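Local structure of MREC protein (Listeria monocytogenes, 2J5U) at residues S64-R78 and M216-A229. The protein is probably involved in the formation and maintenance of bacterial cell shape and assembles as a homooligomer of 24 subunits arranged as twelve dimers. Sequence-based numbering, arbitrary orientation.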
loop_
_atom_site.group_PDB
_atom_site.type_symbol
_atom_site.label_atom_id
_atom_site.label_comp_id
_atom_site.label_asym_id
_atom_site.label_seq_id
_atom_site.Cartn_x
_atom_site.Cartn_y
_atom_site.Cartn_z
ATOM N N SER A 64 24.633 -17.619 -49.575
ATOM C CA SER A 64 25.727 -17.819 -48.643
ATOM C C SER A 64 26.961 -18.280 -49.420
ATOM O O SER A 64 26.892 -18.590 -50.610
ATOM C CB SER A 64 25.365 -18.868 -47.598
ATOM O OG SER A 64 25.514 -20.167 -48.131
ATOM N N ILE A 65 28.083 -18.338 -48.722
ATOM C CA ILE A 65 29.341 -18.729 -49.305
ATOM C C ILE A 65 29.367 -20.143 -49.896
ATOM O O ILE A 65 30.231 -20.446 -50.709
ATOM C CB ILE A 65 30.459 -18.578 -48.252
ATOM C CG1 ILE A 65 31.641 -17.805 -48.839
ATOM C CG2 ILE A 65 30.865 -19.936 -47.717
ATOM C CD1 ILE A 65 32.276 -18.446 -50.013
ATOM N N ARG A 66 28.432 -21.014 -49.526
ATOM C CA ARG A 66 28.469 -22.376 -50.076
ATOM C C ARG A 66 27.529 -22.689 -51.236
ATOM O O ARG A 66 27.623 -23.760 -51.826
ATOM C CB ARG A 66 28.205 -23.405 -48.983
ATOM C CG ARG A 66 28.369 -22.885 -47.588
ATOM C CD ARG A 66 28.137 -23.991 -46.583
ATOM N NE ARG A 66 29.091 -25.081 -46.754
ATOM C CZ ARG A 66 28.751 -26.307 -47.131
ATOM N NH1 ARG A 66 29.686 -27.245 -47.262
ATOM N NH2 ARG A 66 27.472 -26.588 -47.378
ATOM N N ASP A 67 26.631 -21.771 -51.573
ATOM C CA ASP A 67 25.677 -22.028 -52.646
ATOM C C ASP A 67 26.257 -21.960 -54.054
ATOM O O ASP A 67 27.230 -21.251 -54.298
ATOM C CB ASP A 67 24.488 -21.070 -52.520
ATOM C CG ASP A 67 23.733 -21.254 -51.212
ATOM O OD1 ASP A 67 23.576 -22.423 -50.793
ATOM O OD2 ASP A 67 23.294 -20.247 -50.604
ATOM N N TYR A 68 25.654 -22.702 -54.980
ATOM C CA TYR A 68 26.115 -22.704 -56.365
ATOM C C TYR A 68 25.178 -23.419 -57.344
ATOM O O TYR A 68 24.386 -24.269 -56.948
ATOM C CB TYR A 68 27.501 -23.348 -56.449
ATOM C CG TYR A 68 27.515 -24.816 -56.105
ATOM C CD1 TYR A 68 27.976 -25.255 -54.870
ATOM C CD2 TYR A 68 27.027 -25.767 -57.004
ATOM C CE1 TYR A 68 27.950 -26.601 -54.536
ATOM C CE2 TYR A 68 26.990 -27.114 -56.678
ATOM C CZ TYR A 68 27.451 -27.525 -55.442
ATOM O OH TYR A 68 27.376 -28.854 -55.097
ATOM N N ASP A 69 25.282 -23.063 -58.622
ATOM C CA ASP A 69 24.502 -23.674 -59.700
ATOM C C ASP A 69 25.472 -24.522 -60.502
ATOM O O ASP A 69 26.418 -23.995 -61.076
ATOM C CB ASP A 69 23.935 -22.615 -60.639
ATOM C CG ASP A 69 22.804 -21.837 -60.026
ATOM O OD1 ASP A 69 22.427 -20.785 -60.602
ATOM O OD2 ASP A 69 22.288 -22.285 -58.980
ATOM N N PRO A 70 25.257 -25.840 -60.554
ATOM C CA PRO A 70 26.165 -26.707 -61.316
ATOM C C PRO A 70 25.763 -26.894 -62.781
ATOM O O PRO A 70 24.604 -26.695 -63.150
ATOM C CB PRO A 70 26.099 -28.015 -60.541
ATOM C CG PRO A 70 24.659 -28.062 -60.144
ATOM C CD PRO A 70 24.391 -26.641 -59.671
ATOM N N LEU A 71 26.738 -27.254 -63.614
ATOM C CA LEU A 71 26.491 -27.518 -65.030
ATOM C C LEU A 71 27.340 -28.725 -65.396
ATOM O O LEU A 71 28.544 -28.749 -65.134
ATOM C CB LEU A 71 26.895 -26.341 -65.911
ATOM C CG LEU A 71 26.146 -26.264 -67.247
ATOM C CD1 LEU A 71 26.824 -25.249 -68.148
ATOM C CD2 LEU A 71 26.124 -27.616 -67.930
ATOM N N ASN A 72 26.714 -29.732 -65.993
ATOM C CA ASN A 72 27.440 -30.928 -66.373
ATOM C C ASN A 72 28.146 -30.751 -67.694
ATOM O O ASN A 72 27.653 -30.048 -68.573
ATOM C CB ASN A 72 26.484 -32.106 -66.441
ATOM C CG ASN A 72 26.107 -32.607 -65.072
ATOM O OD1 ASN A 72 25.190 -33.407 -64.919
ATOM N ND2 ASN A 72 26.828 -32.144 -64.059
ATOM N N ALA A 73 29.310 -31.377 -67.826
ATOM C CA ALA A 73 30.067 -31.283 -69.064
ATOM C C ALA A 73 31.018 -32.455 -69.268
ATOM O O ALA A 73 31.319 -33.207 -68.342
ATOM C CB ALA A 73 30.838 -29.971 -69.107
ATOM N N SER A 74 31.496 -32.606 -70.494
ATOM C CA SER A 74 32.409 -33.690 -70.790
ATOM C C SER A 74 33.707 -33.164 -71.373
ATOM O O SER A 74 33.731 -32.155 -72.072
ATOM C CB SER A 74 31.770 -34.663 -71.787
ATOM O OG SER A 74 30.550 -35.177 -71.284
ATOM N N VAL A 75 34.788 -33.856 -71.068
ATOM C CA VAL A 75 36.079 -33.497 -71.603
ATOM C C VAL A 75 36.010 -33.888 -73.074
ATOM O O VAL A 75 35.697 -35.035 -73.379
ATOM C CB VAL A 75 37.185 -34.324 -70.949
ATOM C CG1 VAL A 75 38.507 -33.968 -71.554
ATOM C CG2 VAL A 75 37.211 -34.076 -69.472
ATOM N N ILE A 76 36.269 -32.957 -73.988
ATOM C CA ILE A 76 36.250 -33.308 -75.406
ATOM C C ILE A 76 37.638 -33.335 -76.054
ATOM O O ILE A 76 37.762 -33.675 -77.221
ATOM C CB ILE A 76 35.359 -32.366 -76.222
ATOM C CG1 ILE A 76 35.915 -30.950 -76.184
ATOM C CG2 ILE A 76 33.964 -32.386 -75.668
ATOM C CD1 ILE A 76 35.105 -29.976 -76.990
ATOM N N SER A 77 38.681 -32.984 -75.310
ATOM C CA SER A 77 40.031 -33.002 -75.863
ATOM C C SER A 77 41.101 -32.835 -74.804
ATOM O O SER A 77 40.963 -32.037 -73.887
ATOM C CB SER A 77 40.203 -31.913 -76.919
ATOM O OG SER A 77 41.540 -31.886 -77.395
ATOM N N ARG A 78 42.174 -33.599 -74.936
ATOM C CA ARG A 78 43.278 -33.542 -73.996
ATOM C C ARG A 78 44.533 -33.961 -74.752
ATOM O O ARG A 78 44.575 -35.021 -75.370
ATOM C CB ARG A 78 43.011 -34.473 -72.817
ATOM C CG ARG A 78 44.006 -34.347 -71.694
ATOM C CD ARG A 78 43.528 -35.099 -70.472
ATOM N NE ARG A 78 44.410 -34.911 -69.330
ATOM C CZ ARG A 78 44.140 -35.344 -68.103
ATOM N NH1 ARG A 78 45.006 -35.121 -67.127
ATOM N NH2 ARG A 78 43.007 -35.997 -67.848
ATOM N N MET A 216 42.744 -37.216 -61.465
ATOM C CA MET A 216 42.738 -36.383 -62.653
ATOM C C MET A 216 43.449 -36.966 -63.869
ATOM O O MET A 216 43.516 -36.326 -64.920
ATOM C CB MET A 216 43.302 -35.012 -62.280
ATOM C CG MET A 216 42.465 -34.341 -61.204
ATOM S SD MET A 216 43.336 -33.123 -60.253
ATOM C CE MET A 216 43.024 -31.793 -61.185
ATOM N N TYR A 217 43.955 -38.189 -63.747
ATOM C CA TYR A 217 44.646 -38.815 -64.871
ATOM C C TYR A 217 43.701 -39.223 -65.982
ATOM O O TYR A 217 44.089 -39.281 -67.142
ATOM C CB TYR A 217 45.437 -40.042 -64.423
ATOM C CG TYR A 217 46.098 -40.784 -65.575
ATOM C CD1 TYR A 217 45.537 -41.962 -66.098
ATOM C CD2 TYR A 217 47.267 -40.289 -66.169
ATOM C CE1 TYR A 217 46.126 -42.628 -67.185
ATOM C CE2 TYR A 217 47.864 -40.942 -67.255
ATOM C CZ TYR A 217 47.290 -42.109 -67.758
ATOM O OH TYR A 217 47.879 -42.737 -68.839
ATOM N N ASP A 218 42.458 -39.505 -65.633
ATOM C CA ASP A 218 41.491 -39.910 -66.635
ATOM C C ASP A 218 40.190 -39.160 -66.390
ATOM O O ASP A 218 39.387 -39.548 -65.552
ATOM C CB ASP A 218 41.272 -41.420 -66.543
ATOM C CG ASP A 218 40.356 -41.954 -67.633
ATOM O OD1 ASP A 218 40.053 -43.164 -67.585
ATOM O OD2 ASP A 218 39.938 -41.187 -68.534
ATOM N N LEU A 219 39.974 -38.083 -67.126
ATOM C CA LEU A 219 38.768 -37.295 -66.928
ATOM C C LEU A 219 37.816 -37.424 -68.087
ATOM O O LEU A 219 38.233 -37.413 -69.240
ATOM C CB LEU A 219 39.121 -35.818 -66.764
ATOM C CG LEU A 219 40.036 -35.411 -65.620
ATOM C CD1 LEU A 219 40.535 -34.010 -65.868
ATOM C CD2 LEU A 219 39.292 -35.495 -64.311
ATOM N N ASN A 220 36.533 -37.538 -67.778
ATOM C CA ASN A 220 35.529 -37.615 -68.813
ATOM C C ASN A 220 34.366 -36.729 -68.422
ATOM O O ASN A 220 34.200 -35.640 -68.965
ATOM C CB ASN A 220 35.034 -39.034 -69.002
ATOM C CG ASN A 220 34.002 -39.133 -70.112
ATOM O OD1 ASN A 220 33.234 -40.092 -70.177
ATOM N ND2 ASN A 220 33.983 -38.132 -70.998
ATOM N N HIS A 221 33.553 -37.198 -67.481
ATOM C CA HIS A 221 32.416 -36.411 -67.020
ATOM C C HIS A 221 32.857 -35.454 -65.931
ATOM O O HIS A 221 33.587 -35.823 -65.006
ATOM C CB HIS A 221 31.303 -37.326 -66.554
ATOM C CG HIS A 221 30.673 -38.078 -67.680
ATOM N ND1 HIS A 221 30.172 -37.444 -68.799
ATOM C CD2 HIS A 221 30.515 -39.405 -67.895
ATOM C CE1 HIS A 221 29.736 -38.350 -69.656
ATOM N NE2 HIS A 221 29.932 -39.546 -69.132
ATOM N N VAL A 222 32.387 -34.219 -66.045
ATOM C CA VAL A 222 32.806 -33.166 -65.145
ATOM C C VAL A 222 31.710 -32.139 -64.848
ATOM O O VAL A 222 30.734 -32.025 -65.596
ATOM C CB VAL A 222 34.028 -32.492 -65.802
ATOM C CG1 VAL A 222 33.893 -30.992 -65.814
ATOM C CG2 VAL A 222 35.271 -32.946 -65.120
ATOM N N THR A 223 31.872 -31.377 -63.769
ATOM C CA THR A 223 30.866 -30.369 -63.410
ATOM C C THR A 223 31.403 -28.963 -63.111
ATOM O O THR A 223 32.266 -28.771 -62.245
ATOM C CB THR A 223 30.034 -30.835 -62.201
ATOM O OG1 THR A 223 29.485 -32.122 -62.486
ATOM C CG2 THR A 223 28.886 -29.880 -61.938
ATOM N N VAL A 224 30.872 -27.980 -63.829
ATOM C CA VAL A 224 31.285 -26.592 -63.650
ATOM C C VAL A 224 30.331 -25.900 -62.669
ATOM O O VAL A 224 29.122 -25.883 -62.874
ATOM C CB VAL A 224 31.276 -25.830 -65.000
ATOM C CG1 VAL A 224 31.756 -24.409 -64.807
ATOM C CG2 VAL A 224 32.158 -26.528 -65.993
ATOM N N LEU A 225 30.889 -25.328 -61.607
ATOM C CA LEU A 225 30.104 -24.645 -60.582
ATOM C C LEU A 225 30.072 -23.123 -60.678
ATOM O O LEU A 225 31.106 -22.471 -60.643
ATOM C CB LEU A 225 30.631 -25.014 -59.190
ATOM C CG LEU A 225 30.946 -26.489 -58.948
ATOM C CD1 LEU A 225 31.416 -26.682 -57.519
ATOM C CD2 LEU A 225 29.713 -27.329 -59.243
ATOM N N LYS A 226 28.880 -22.558 -60.793
ATOM C CA LYS A 226 28.741 -21.110 -60.812
ATOM C C LYS A 226 28.643 -20.755 -59.326
ATOM O O LYS A 226 27.852 -21.349 -58.600
ATOM C CB LYS A 226 27.455 -20.701 -61.534
ATOM C CG LYS A 226 27.111 -19.220 -61.426
ATOM C CD LYS A 226 25.732 -18.934 -62.004
ATOM C CE LYS A 226 25.343 -17.466 -61.832
ATOM N NZ LYS A 226 23.979 -17.162 -62.389
ATOM N N ARG A 227 29.454 -19.818 -58.856
ATOM C CA ARG A 227 29.408 -19.438 -57.440
ATOM C C ARG A 227 28.254 -18.474 -57.209
ATOM O O ARG A 227 28.076 -17.529 -57.978
ATOM C CB ARG A 227 30.734 -18.790 -57.020
ATOM C CG ARG A 227 30.669 -17.960 -55.758
ATOM C CD ARG A 227 32.051 -17.504 -55.371
ATOM N NE ARG A 227 32.032 -16.342 -54.492
ATOM C CZ ARG A 227 32.908 -16.143 -53.514
ATOM N NH1 ARG A 227 32.833 -15.055 -52.759
ATOM N NH2 ARG A 227 33.852 -17.044 -53.280
ATOM N N SER A 228 27.467 -18.714 -56.163
ATOM C CA SER A 228 26.323 -17.845 -55.871
ATOM C C SER A 228 26.741 -16.603 -55.113
ATOM O O SER A 228 26.311 -15.504 -55.429
ATOM C CB SER A 228 25.267 -18.582 -55.046
ATOM O OG SER A 228 24.731 -19.671 -55.764
ATOM N N ALA A 229 27.577 -16.788 -54.104
ATOM C CA ALA A 229 28.029 -15.671 -53.310
ATOM C C ALA A 229 28.636 -14.580 -54.174
ATOM O O ALA A 229 29.255 -14.856 -55.202
ATOM C CB ALA A 229 29.042 -16.144 -52.289
#
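Seven antiparallel bridges, from Tyr-68 with Arg-227 to Ser-74 with His-221, join strands 68-77 and 221-227, the first and last strands of one six-stranded barrel of MreC, and so close it; the segment axes of the two strands lie at 152° between their N-to-C directions. Asp-69, Leu-71 and Ala-73 make hydrogen-bonded pairs with Lys-226, Val-224 and Val-222, as Val-224 N to Leu-71 O (2.8 Å) illustrates. On the face of Pro-70, the Tyr-68 ring lies obliquely against Leu-225, Tyr-68 CE2 to Leu-225 CD2 at 3.7 Å. CG of Tyr-68 sits between its backbone N and carbonyl carbon (chi1 66°), which folds the ring back until Pro-70 N lies at its edge. Farther along, Asn-72 and Thr-223 run side by side, and Thr-223 CG2 meets Pro-70 CB at 3.6 Å. On the other face Val-222 and Val-224 pack on strands 102-105 and 108-116. Past the bridges, Val-75 CG2 touches Leu-219 CB (3.7 Å). The Arg-78 chain, extended from CG to NE, carries its guanidinium to Met-216 O, with Trp-83 adding a cation-pi contact and a carbonyl acceptor for NH1. The grip is end-on, Arg-78 NH1 at 2.9 Å and Arg-78 NH2 at 3.0 Å from Met-216 O, the oxygen only 2° out of the guanidinium plane.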